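Local coordinates for protein glutathione S-transferase (Bombyx mori, PDB 3AY8) that probably transfers glutathione to electrophilic compounds, working as a homodimeric cytosolic glutathione transferase of no assigned class, at residues 16-21 / 69-74; 44-49 / 53-58; 143-146 / 150-153; 162-167 / 191-196. One frame throughout, in Å; residues are numbered along the deposited sequence.

Contact 1. Residues 16-21 / 69-74; sequences RGALLA and RAIACY
Bonds of 2.9 Å from Leu-20 N to Arg-16 O and from Tyr-74 N to Ala-70 O keep two helices regular where Ala-18 and Ala-21 meet Ile-71 and Ala-72. The helices, 13-25 and 68-79, belong to the thioredoxin-like N-terminal domain of the GST fold. The methyl groups of Ala-21 and Ala-72 touch at 3.7 Å from CB to CB, and here the backbones come within 5.5 Å between the two CA atoms. Alanine, with its single methyl, suits both places, since the backbones come this close. One turn earlier along helix 13-25, Ala-18 CB rests against Ile-71 CG2 at 4.1 Å. The chi1 of -69° puts this methyl branch of Ile-71 anti to the backbone N, where it bridges the wider part of the interface, and Pro-56 packs on both Ala-18 and Ile-71. The charged groups serve other neighbours: Arg-16 bonds to Ala-165 O and Asn-199 in the helical domain, and Arg-69 forms a salt bridge with Asp-103. With the touching side-chain groups all methyls, the fit depends on shape and on the small size of alanine, not on polar direction.

Contact 2. Residues 44-49 / 53-58; sequences ESFLKL and HCVPTL
Phe-46 carries most of the aromatic and apolar contact, against His-53 and Val-55. Its CG stands anti to the backbone N (chi1 175°), which carries the ring from helix 44-49 to the loop at 53-55. There CZ lies 3.7 Å from His-53 CA and, in the conformer described, 3.6 Å from Val-55 CG2, a methyl that the branched valine offers to the ring; the Phe-46 side chain crosses those of His-53 and Val-55 at about a right angle. Leu-47 lays CD2 against the edge of the imidazole, 3.5 Å from His-53 ND1, at the solvent-facing margin. Leu-49 and Thr-57 pass in opposite directions, CD1 to CG2 at 4.1 Å, leucine having the length to reach the threonine methyl.

The polar part centres on Cys-54 O, which in the conformer described approaches the edge of the Phe-46 ring in its plane, 3.4 Å from CE2, a place where ring hydrogens suit an oxygen. Asn-50 ND2 bonds to Thr-57 OG1. An alanine in place of Phe-46 would probably open a gap beside Val-55 and leave the loop freer to shift.

The peptide before Pro-56 is cis, the hallmark of thioredoxin-like domains. Pro-56 packs on helices 13-25 and 68-79, Thr-57 pairs with Tyr-7 by backbone bonding, and Leu-58 pairs likewise with Leu-65, so the loop leads from helix 44-49 into the sheet.

Contact 3. Residues 143-146 / 150-153; sequences QFLE and WVAA
With chi1 at -67° and chi2 at 162°, Leu-145 extends its CD2 branch from the last turns of helix 128-147 to the backbone of Trp-150 and Val-151. The loop it meets leads into helix 158-173, so the contact closes a tight helix-loop connection in the all-helical C-terminal domain of the GST fold. CD2 sits almost straight above the peptide plane, 3.5 Å from Trp-150 C and 3.6 Å from Val-151 N, a position that a branched aliphatic group fills without competing for the polar atoms at the plane's rim. Those atoms have other partners: Val-151 N donates to Asp-160 OD1, and Trp-150 O bonds to Thr-148 OG1. The same methyl of Leu-145 reaches Val-151 CG1, with CD2 and CG1 4.0 Å apart, and both residues also pack on Trp-186 of helix 181-190, a setting that suits two aliphatic side chains.

Phe-144 takes part mainly near its root. CB lies 4.0 Å from Val-151 O, while the ring leads away from the loop to an edge-to-face contact with Phe-102 and a cation-pi contact with Arg-99. Since Arg-99 NE also bonds to Val-151 O, one guanidinium group links the helix's aromatic ring to the loop's carbonyl. The loop folds back on itself through Trp-150 N, bonded to Ala-153 O at 3.1 Å. A water finally spans the two segments: it donates to Phe-144 O at 2.7 Å and, more weakly, to Val-151 O at 3.4 Å.

Contact 4. Residues 162-167 / 191-196; sequences SIYASM and LLLPGA
The apolar contacts all involve Tyr-164, where a chi1 of 173° swings the ring away from its own N, out of helix 158-173 and into the curve of the 191-196 loop. Leu-193 meets it low on the ring, CD1 to Tyr-164 CD2 at 3.8 Å, the two side chains sliding past each other in opposite directions. Farther out, Ala-196 CB lies 4.0 Å from Tyr-164 CE2 and 3.7 Å from Tyr-164 OH; its single methyl leaves room for the phenol to reach so far. Leu-191 adds CD2 at the hydroxyl end, 4.0 Å from Tyr-164 OH. Leu-193 is buried and leads on to Trp-85, Trp-150 and Pro-156, which suits its apolar side chain.

In the C-terminal helical domain of the GST fold, this loop joins helix 181-190 to helix 196-213. It does so by a type II beta turn from Leu-193 to Ala-196, closed by Ala-196 N donating to Leu-193 O at 3.2 Å. Pro-194 fits the second place of the turn with its restrained phi, and Gly-195 accepts the positive phi of 74° at the third, standing also at the N-cap of the next helix.

The polar end of the ring is held beyond the loop, where Tyr-164 OH bonds to Glu-200 OE2 in helix 196-213. A phenylalanine in place of Tyr-164 would keep the packing on Leu-193 but would probably leave the Glu-200 carboxylate without this mate. Ile-187 and Cys-190 of helix 181-190 also pack on Tyr-164.

How the contacts relate
Contacts 1 and 4 lie nearest the centre of the chain and touch across the domain boundary, where Leu-20 packs on the backbone of Pro-194 and Gly-195. Contact 2 shares the thioredoxin-like domain with contact 1 and is nested within its loop, yet it reaches the surface, mixing aromatic, aliphatic and carbonyl contacts where contact 1 has close methyl packing. Contacts 3 and 4 share the helical domain and meet through Val-151 with Ile-163; contact 3 is buried but bridged by a water, whereas contact 4 turns on one tyrosine. Contacts 2 and 3 lie on opposite sides of the chain's centre.

Contact 1. Residues 16-21 / 69-74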
loop_
_atom_site.group_PDB
_atom_site.type_symbol
_atom_site.label_atom_id
_atom_site.label_comp_id
_atom_site.label_asym_id
_atom_site.label_seq_id
_atom_site.Cartn_x
_atom_site.Cartn_y
_atom_site.Cartn_z
ATOM N N ARG A 16 12.627 6.497 -5.655
ATOM C CA ARG A 16 13.802 6.586 -4.792
ATOM C C ARG A 16 13.873 5.440 -3.780
ATOM O O ARG A 16 14.959 4.957 -3.471
ATOM C CB ARG A 16 13.884 7.957 -4.104
ATOM C CG ARG A 16 14.562 9.030 -4.979
ATOM C CD ARG A 16 14.673 10.379 -4.259
ATOM N NE ARG A 16 13.424 11.154 -4.309
ATOM C CZ ARG A 16 12.572 11.274 -3.289
ATOM N NH1 ARG A 16 11.457 11.985 -3.426
ATOM N NH2 ARG A 16 12.840 10.696 -2.125
ATOM N N GLY A 17 12.710 4.990 -3.300
ATOM C CA GLY A 17 12.640 3.865 -2.358
ATOM C C GLY A 17 13.109 2.552 -2.965
ATOM O O GLY A 17 13.765 1.742 -2.300
ATOM N N ALA A 18 12.762 2.336 -4.226
ATOM C CA ALA A 18 13.234 1.154 -4.961
ATOM C C ALA A 18 14.756 1.188 -5.151
ATOM O O ALA A 18 15.432 0.167 -4.949
ATOM C CB ALA A 18 12.521 1.046 -6.311
ATOM N N LEU A 19 15.301 2.350 -5.523
ATOM C CA LEU A 19 16.763 2.471 -5.706
ATOM C C LEU A 19 17.510 2.320 -4.383
ATOM O O LEU A 19 18.529 1.613 -4.301
ATOM C CB LEU A 19 17.136 3.777 -6.432
ATOM C CG LEU A 19 18.632 4.016 -6.709
ATOM C CD1 LEU A 19 19.289 2.889 -7.497
ATOM C CD2 LEU A 19 18.869 5.365 -7.408
ATOM N N LEU A 20 16.989 2.950 -3.331
ATOM C CA LEU A 20 17.576 2.804 -2.006
ATOM C C LEU A 20 17.680 1.342 -1.576
ATOM O O LEU A 20 18.646 0.960 -0.913
ATOM C CB LEU A 20 16.774 3.600 -0.970
ATOM C CG LEU A 20 17.084 5.099 -0.802
ATOM C CD1 LEU A 20 15.965 5.777 -0.021
ATOM C CD2 LEU A 20 18.436 5.337 -0.101
ATOM N N ALA A 21 16.667 0.540 -1.912
ATOM C CA ALA A 21 16.693 -0.896 -1.602
ATOM C C ALA A 21 17.821 -1.582 -2.379
ATOM O O ALA A 21 18.555 -2.391 -1.817
ATOM C CB ALA A 21 15.353 -1.551 -1.928
ATOM N N ARG A 69 7.647 -1.150 -3.688
ATOM C CA ARG A 69 7.841 -2.061 -2.551
ATOM C C ARG A 69 7.888 -3.545 -2.951
ATOM O O ARG A 69 8.581 -4.325 -2.309
ATOM C CB ARG A 69 6.817 -1.794 -1.445
ATOM C CG ARG A 69 6.894 -0.348 -0.906
ATOM C CD ARG A 69 5.533 0.190 -0.613
ATOM N NE ARG A 69 5.491 1.654 -0.510
ATOM C CZ ARG A 69 4.991 2.478 -1.428
ATOM N NH1 ARG A 69 4.487 2.019 -2.555
ATOM N NH2 ARG A 69 4.990 3.785 -1.210
ATOM N N ALA A 70 7.157 -3.914 -3.999
ATOM C CA ALA A 70 7.308 -5.232 -4.635
ATOM C C ALA A 70 8.735 -5.435 -5.171
ATOM O O ALA A 70 9.337 -6.498 -4.980
ATOM C CB ALA A 70 6.306 -5.395 -5.746
ATOM N N ILE A 71 9.263 -4.405 -5.833
ATOM C CA ILE A 71 10.654 -4.396 -6.300
ATOM C C ILE A 71 11.630 -4.612 -5.142
ATOM O O ILE A 71 12.494 -5.491 -5.210
ATOM C CB ILE A 71 10.973 -3.080 -7.069
ATOM C CG1 ILE A 71 10.221 -3.066 -8.398
ATOM C CG2 ILE A 71 12.487 -2.903 -7.278
ATOM C CD1 ILE A 71 9.967 -1.652 -8.959
ATOM N N ALA A 72 11.469 -3.829 -4.072
ATOM C CA ALA A 72 12.329 -3.949 -2.898
ATOM C C ALA A 72 12.364 -5.377 -2.313
ATOM O O ALA A 72 13.444 -5.903 -2.005
ATOM C CB ALA A 72 11.920 -2.939 -1.822
ATOM N N CYS A 73 11.190 -5.989 -2.162
ATOM C CA CYS A 73 11.091 -7.353 -1.628
ATOM C C CYS A 73 11.676 -8.388 -2.602
ATOM O O CYS A 73 12.297 -9.358 -2.186
ATOM C CB CYS A 73 9.627 -7.710 -1.319
ATOM S SG CYS A 73 8.876 -6.708 -0.010
ATOM N N TYR A 74 11.444 -8.178 -3.889
ATOM C CA TYR A 74 11.952 -9.075 -4.924
ATOM C C TYR A 74 13.488 -9.033 -4.982
ATOM O O TYR A 74 14.148 -10.080 -4.979
ATOM C CB TYR A 74 11.361 -8.704 -6.279
ATOM C CG TYR A 74 12.002 -9.455 -7.421
ATOM C CD1 TYR A 74 11.698 -10.800 -7.650
ATOM C CD2 TYR A 74 12.927 -8.836 -8.255
ATOM C CE1 TYR A 74 12.298 -11.500 -8.679
ATOM C CE2 TYR A 74 13.535 -9.528 -9.293
ATOM C CZ TYR A 74 13.215 -10.861 -9.499
ATOM O OH TYR A 74 13.792 -11.566 -10.531
#

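Contact 2. Residues 44-49 / 53-58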
loop_
_atom_site.group_PDB
_atom_site.type_symbol
_atom_site.label_atom_id
_atom_site.label_comp_id
_atom_site.label_asym_id
_atom_site.label_seq_id
_atom_site.Cartn_x
_atom_site.Cartn_y
_atom_site.Cartn_z
ATOM N N GLU A 44 11.797 5.205 -26.150
ATOM C CA GLU A 44 11.146 3.990 -26.659
ATOM C C GLU A 44 11.383 2.774 -25.767
ATOM O O GLU A 44 10.482 1.951 -25.585
ATOM C CB GLU A 44 11.634 3.670 -28.080
ATOM C CG GLU A 44 11.318 4.731 -29.135
ATOM C CD GLU A 44 9.955 4.548 -29.798
ATOM O OE1 GLU A 44 9.184 3.647 -29.392
ATOM O OE2 GLU A 44 9.655 5.317 -30.736
ATOM N N SER A 45 12.599 2.666 -25.228
ATOM C CA SER A 45 12.984 1.563 -24.340
ATOM C C SER A 45 12.088 1.442 -23.099
ATOM O O SER A 45 11.898 0.343 -22.575
ATOM C CB SER A 45 14.457 1.690 -23.923
ATOM O OG SER A 45 14.722 2.945 -23.317
ATOM N N PHE A 46 11.542 2.570 -22.649
ATOM C CA PHE A 46 10.623 2.605 -21.508
ATOM C C PHE A 46 9.164 2.359 -21.903
ATOM O O PHE A 46 8.495 1.509 -21.310
ATOM C CB PHE A 46 10.750 3.938 -20.757
ATOM C CG PHE A 46 9.747 4.110 -19.642
ATOM C CD1 PHE A 46 8.766 5.092 -19.719
ATOM C CD2 PHE A 46 9.784 3.287 -18.515
ATOM C CE1 PHE A 46 7.838 5.261 -18.691
ATOM C CE2 PHE A 46 8.859 3.447 -17.486
ATOM C CZ PHE A 46 7.885 4.434 -17.577
ATOM N N LEU A 47 8.686 3.110 -22.901
ATOM C CA LEU A 47 7.295 3.037 -23.383
ATOM C C LEU A 47 6.905 1.639 -23.882
ATOM O O LEU A 47 5.725 1.280 -23.883
ATOM C CB LEU A 47 7.044 4.087 -24.484
ATOM C CG LEU A 47 7.350 5.568 -24.203
ATOM C CD1 LEU A 47 7.499 6.347 -25.498
ATOM C CD2 LEU A 47 6.307 6.227 -23.309
ATOM N N LYS A 48 7.912 0.860 -24.276
ATOM C CA LYS A 48 7.737 -0.484 -24.832
ATOM C C LYS A 48 7.230 -1.536 -23.833
ATOM O O LYS A 48 6.266 -2.249 -24.117
ATOM C CB LYS A 48 9.063 -0.958 -25.451
ATOM C CG LYS A 48 9.010 -2.317 -26.144
ATOM C CD LYS A 48 10.409 -2.888 -26.391
ATOM C CE LYS A 48 11.096 -2.238 -27.590
ATOM N NZ LYS A 48 12.344 -2.961 -27.972
ATOM N N LEU A 49 7.875 -1.620 -22.670
ATOM C CA LEU A 49 7.770 -2.809 -21.813
ATOM C C LEU A 49 6.598 -2.907 -20.824
ATOM O O LEU A 49 6.248 -4.011 -20.407
ATOM C CB LEU A 49 9.100 -3.079 -21.085
ATOM C CG LEU A 49 9.984 -1.949 -20.546
ATOM C CD1 LEU A 49 9.305 -1.154 -19.440
ATOM C CD2 LEU A 49 11.299 -2.534 -20.051
ATOM N N HIS A 53 2.967 4.279 -18.293
ATOM C CA HIS A 53 4.181 4.919 -17.769
ATOM C C HIS A 53 4.362 4.724 -16.249
ATOM O O HIS A 53 4.241 5.684 -15.486
ATOM C CB HIS A 53 4.209 6.435 -18.097
ATOM C CG HIS A 53 3.551 6.814 -19.394
ATOM N ND1 HIS A 53 4.078 6.491 -20.629
ATOM C CD2 HIS A 53 2.423 7.525 -19.644
ATOM C CE1 HIS A 53 3.293 6.968 -21.581
ATOM N NE2 HIS A 53 2.282 7.600 -21.009
ATOM N N CYS A 54 4.655 3.501 -15.807
ATOM C CA CYS A 54 4.872 3.260 -14.381
ATOM C C CYS A 54 6.345 3.381 -13.993
ATOM O O CYS A 54 7.212 2.729 -14.571
ATOM C CB CYS A 54 4.296 1.907 -13.951
ATOM S SG CYS A 54 2.484 1.828 -14.019
ATOM N N VAL A 55 6.605 4.250 -13.013
ATOM C CA VAL A 55 7.940 4.411 -12.440
ATOM C C VAL A 55 7.838 4.290 -10.906
ATOM O O VAL A 55 6.937 4.871 -10.294
ATOM C CB VAL A 55 8.603 5.757 -12.867
ATOM C CG1 VAL A 55 9.958 5.934 -12.208
ATOM C CG2 VAL A 55 8.767 5.838 -14.386
ATOM N N PRO A 56 8.739 3.504 -10.276
ATOM C CA PRO A 56 9.841 2.736 -10.843
ATOM C C PRO A 56 9.384 1.455 -11.525
ATOM O O PRO A 56 8.339 0.887 -11.171
ATOM C CB PRO A 56 10.701 2.408 -9.626
ATOM C CG PRO A 56 9.728 2.337 -8.506
ATOM C CD PRO A 56 8.635 3.305 -8.819
ATOM N N THR A 57 10.154 1.032 -12.522
ATOM C CA THR A 57 9.952 -0.258 -13.174
ATOM C C THR A 57 11.303 -0.970 -13.197
ATOM O O THR A 57 12.318 -0.384 -13.586
ATOM C CB THR A 57 9.416 -0.088 -14.608
ATOM O OG1 THR A 57 8.083 0.429 -14.570
ATOM C CG2 THR A 57 9.422 -1.417 -15.391
ATOM N N LEU A 58 11.305 -2.218 -12.743
ATOM C CA LEU A 58 12.475 -3.056 -12.794
ATOM C C LEU A 58 12.383 -3.983 -14.018
ATOM O O LEU A 58 11.342 -4.593 -14.261
ATOM C CB LEU A 58 12.575 -3.881 -11.514
ATOM C CG LEU A 58 13.824 -4.740 -11.290
ATOM C CD1 LEU A 58 15.031 -3.891 -10.870
ATOM C CD2 LEU A 58 13.545 -5.821 -10.265
#

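Contact 3. Residues 143-146 / 150-153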
loop_
_atom_site.group_PDB
_atom_site.type_symbol
_atom_site.label_atom_id
_atom_site.label_comp_id
_atom_site.label_asym_id
_atom_site.label_seq_id
_atom_site.Cartn_x
_atom_site.Cartn_y
_atom_site.Cartn_z
ATOM N N GLN A 143 5.670 6.479 16.965
ATOM C CA GLN A 143 5.491 5.356 17.905
ATOM C C GLN A 143 6.234 4.081 17.496
ATOM O O GLN A 143 6.869 3.445 18.352
ATOM C CB GLN A 143 4.005 5.051 18.166
ATOM C CG GLN A 143 3.290 6.122 18.999
ATOM C CD GLN A 143 4.062 6.498 20.269
ATOM O OE1 GLN A 143 4.366 5.647 21.105
ATOM N NE2 GLN A 143 4.388 7.771 20.402
ATOM N N PHE A 144 6.179 3.710 16.211
ATOM C CA PHE A 144 6.988 2.570 15.718
ATOM C C PHE A 144 8.431 2.720 16.199
ATOM O O PHE A 144 9.048 1.764 16.671
ATOM C CB PHE A 144 7.019 2.482 14.177
ATOM C CG PHE A 144 5.669 2.327 13.524
ATOM C CD1 PHE A 144 4.579 1.791 14.213
ATOM C CD2 PHE A 144 5.505 2.679 12.194
ATOM C CE1 PHE A 144 3.330 1.660 13.582
ATOM C CE2 PHE A 144 4.281 2.539 11.559
ATOM C CZ PHE A 144 3.192 2.042 12.252
ATOM N N LEU A 145 8.947 3.939 16.085
ATOM C CA LEU A 145 10.347 4.239 16.377
ATOM C C LEU A 145 10.637 4.488 17.869
ATOM O O LEU A 145 11.756 4.837 18.235
ATOM C CB LEU A 145 10.799 5.430 15.528
ATOM C CG LEU A 145 10.866 5.163 14.024
ATOM C CD1 LEU A 145 10.882 6.470 13.256
ATOM C CD2 LEU A 145 12.082 4.286 13.666
ATOM N N GLU A 146 9.623 4.321 18.712
ATOM C CA GLU A 146 9.796 4.386 20.165
ATOM C C GLU A 146 10.286 3.030 20.667
ATOM O O GLU A 146 11.082 2.953 21.603
ATOM C CB GLU A 146 8.467 4.751 20.849
ATOM C CG GLU A 146 8.515 4.778 22.395
ATOM C CD GLU A 146 9.333 5.930 22.935
ATOM O OE1 GLU A 146 9.377 7.001 22.288
ATOM O OE2 GLU A 146 9.943 5.766 24.009
ATOM N N TRP A 150 15.204 1.306 14.383
ATOM C CA TRP A 150 14.737 1.449 13.000
ATOM C C TRP A 150 13.237 1.105 12.941
ATOM O O TRP A 150 12.670 0.712 13.958
ATOM C CB TRP A 150 15.574 0.560 12.066
ATOM C CG TRP A 150 17.055 0.893 12.101
ATOM C CD1 TRP A 150 18.000 0.348 12.929
ATOM C CD2 TRP A 150 17.745 1.858 11.287
ATOM N NE1 TRP A 150 19.240 0.905 12.672
ATOM C CE2 TRP A 150 19.109 1.840 11.679
ATOM C CE3 TRP A 150 17.342 2.749 10.278
ATOM C CZ2 TRP A 150 20.078 2.660 11.076
ATOM C CZ3 TRP A 150 18.300 3.568 9.683
ATOM C CH2 TRP A 150 19.654 3.516 10.087
ATOM N N VAL A 151 12.590 1.270 11.782
ATOM C CA VAL A 151 11.112 1.187 11.730
ATOM C C VAL A 151 10.538 -0.193 12.066
ATOM O O VAL A 151 9.432 -0.290 12.598
ATOM C CB VAL A 151 10.473 1.669 10.375
ATOM C CG1 VAL A 151 10.745 3.139 10.095
ATOM C CG2 VAL A 151 10.891 0.789 9.214
ATOM N N ALA A 152 11.275 -1.253 11.750
ATOM C CA ALA A 152 10.705 -2.598 11.841
ATOM C C ALA A 152 11.530 -3.562 12.675
ATOM O O ALA A 152 11.172 -4.738 12.792
ATOM C CB ALA A 152 10.469 -3.179 10.431
ATOM N N ALA A 153 12.631 -3.067 13.240
ATOM C CA ALA A 153 13.588 -3.896 13.971
ATOM C C ALA A 153 14.654 -2.997 14.566
ATOM O O ALA A 153 14.662 -1.781 14.330
ATOM C CB ALA A 153 14.235 -4.938 13.044
HETATM O O HOH W 1 9.025 -0.806 15.934
#

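Contact 4. Residues 162-167 / 191-196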
loop_
_atom_site.group_PDB
_atom_site.type_symbol
_atom_site.label_atom_id
_atom_site.label_comp_id
_atom_site.label_asym_id
_atom_site.label_seq_id
_atom_site.Cartn_x
_atom_site.Cartn_y
_atom_site.Cartn_z
ATOM N N SER A 162 12.145 2.413 2.142
ATOM C CA SER A 162 10.895 2.939 1.582
ATOM C C SER A 162 10.356 4.131 2.381
ATOM O O SER A 162 9.994 5.165 1.812
ATOM C CB SER A 162 9.835 1.829 1.511
ATOM O OG SER A 162 10.149 0.909 0.465
ATOM N N ILE A 163 10.289 3.976 3.703
ATOM C CA ILE A 163 9.761 5.028 4.568
ATOM C C ILE A 163 10.701 6.251 4.585
ATOM O O ILE A 163 10.243 7.383 4.611
ATOM C CB ILE A 163 9.425 4.479 5.986
ATOM C CG1 ILE A 163 8.294 3.433 5.869
ATOM C CG2 ILE A 163 8.990 5.593 6.922
ATOM C CD1 ILE A 163 7.895 2.738 7.203
ATOM N N TYR A 164 12.008 6.016 4.504
ATOM C CA TYR A 164 12.963 7.111 4.331
ATOM C C TYR A 164 12.726 7.882 3.014
ATOM O O TYR A 164 12.732 9.121 3.002
ATOM C CB TYR A 164 14.406 6.599 4.473
ATOM C CG TYR A 164 15.489 7.603 4.144
ATOM C CD1 TYR A 164 15.433 8.916 4.637
ATOM C CD2 TYR A 164 16.596 7.228 3.367
ATOM C CE1 TYR A 164 16.422 9.841 4.337
ATOM C CE2 TYR A 164 17.609 8.141 3.073
ATOM C CZ TYR A 164 17.506 9.454 3.557
ATOM O OH TYR A 164 18.493 10.370 3.288
ATOM N N ALA A 165 12.483 7.164 1.919
ATOM C CA ALA A 165 12.190 7.821 0.639
ATOM C C ALA A 165 10.951 8.713 0.746
ATOM O O ALA A 165 10.929 9.845 0.232
ATOM C CB ALA A 165 12.024 6.785 -0.485
ATOM N N SER A 166 9.927 8.205 1.433
ATOM C CA SER A 166 8.708 8.977 1.667
ATOM C C SER A 166 8.967 10.208 2.556
ATOM O O SER A 166 8.654 11.346 2.166
ATOM C CB SER A 166 7.637 8.082 2.296
ATOM O OG SER A 166 7.164 7.114 1.367
ATOM N N MET A 167 9.533 9.969 3.741
ATOM C CA MET A 167 9.793 11.032 4.726
ATOM C C MET A 167 10.727 12.124 4.199
ATOM O O MET A 167 10.505 13.303 4.442
ATOM C CB MET A 167 10.378 10.448 6.025
ATOM C CG MET A 167 9.360 9.785 6.922
ATOM S SD MET A 167 7.949 10.843 7.306
ATOM C CE MET A 167 8.710 12.326 8.009
ATOM N N LEU A 191 20.678 8.849 7.143
ATOM C CA LEU A 191 21.833 9.403 6.390
ATOM C C LEU A 191 22.995 8.427 6.263
ATOM O O LEU A 191 23.824 8.572 5.375
ATOM C CB LEU A 191 22.328 10.725 6.992
ATOM C CG LEU A 191 21.344 11.894 6.897
ATOM C CD1 LEU A 191 21.768 13.021 7.855
ATOM C CD2 LEU A 191 21.230 12.399 5.463
ATOM N N LEU A 192 23.040 7.428 7.143
ATOM C CA LEU A 192 24.058 6.381 7.087
ATOM C C LEU A 192 23.719 5.287 6.078
ATOM O O LEU A 192 24.582 4.478 5.739
ATOM C CB LEU A 192 24.224 5.711 8.451
ATOM C CG LEU A 192 24.388 6.493 9.752
ATOM C CD1 LEU A 192 24.135 5.521 10.894
ATOM C CD2 LEU A 192 25.771 7.106 9.879
ATOM N N LEU A 193 22.466 5.234 5.620
ATOM C CA LEU A 193 22.047 4.193 4.669
ATOM C C LEU A 193 22.792 4.322 3.340
ATOM O O LEU A 193 23.072 5.446 2.890
ATOM C CB LEU A 193 20.531 4.225 4.414
ATOM C CG LEU A 193 19.552 3.892 5.548
ATOM C CD1 LEU A 193 18.108 4.283 5.150
ATOM C CD2 LEU A 193 19.626 2.416 5.962
ATOM N N PRO A 194 23.120 3.176 2.702
ATOM C CA PRO A 194 23.733 3.269 1.375
ATOM C C PRO A 194 22.828 4.062 0.419
ATOM O O PRO A 194 21.609 3.867 0.403
ATOM C CB PRO A 194 23.842 1.799 0.935
ATOM C CG PRO A 194 23.891 1.014 2.237
ATOM C CD PRO A 194 23.009 1.779 3.177
ATOM N N GLY A 195 23.424 4.984 -0.328
ATOM C CA GLY A 195 22.690 5.783 -1.299
ATOM C C GLY A 195 21.795 6.875 -0.735
ATOM O O GLY A 195 20.968 7.426 -1.455
ATOM N N ALA A 196 22.009 7.234 0.511
ATOM C CA ALA A 196 21.252 8.296 1.112
ATOM C C ALA A 196 21.405 9.671 0.449
ATOM O O ALA A 196 20.423 10.299 0.263
ATOM C CB ALA A 196 21.538 8.379 2.521
#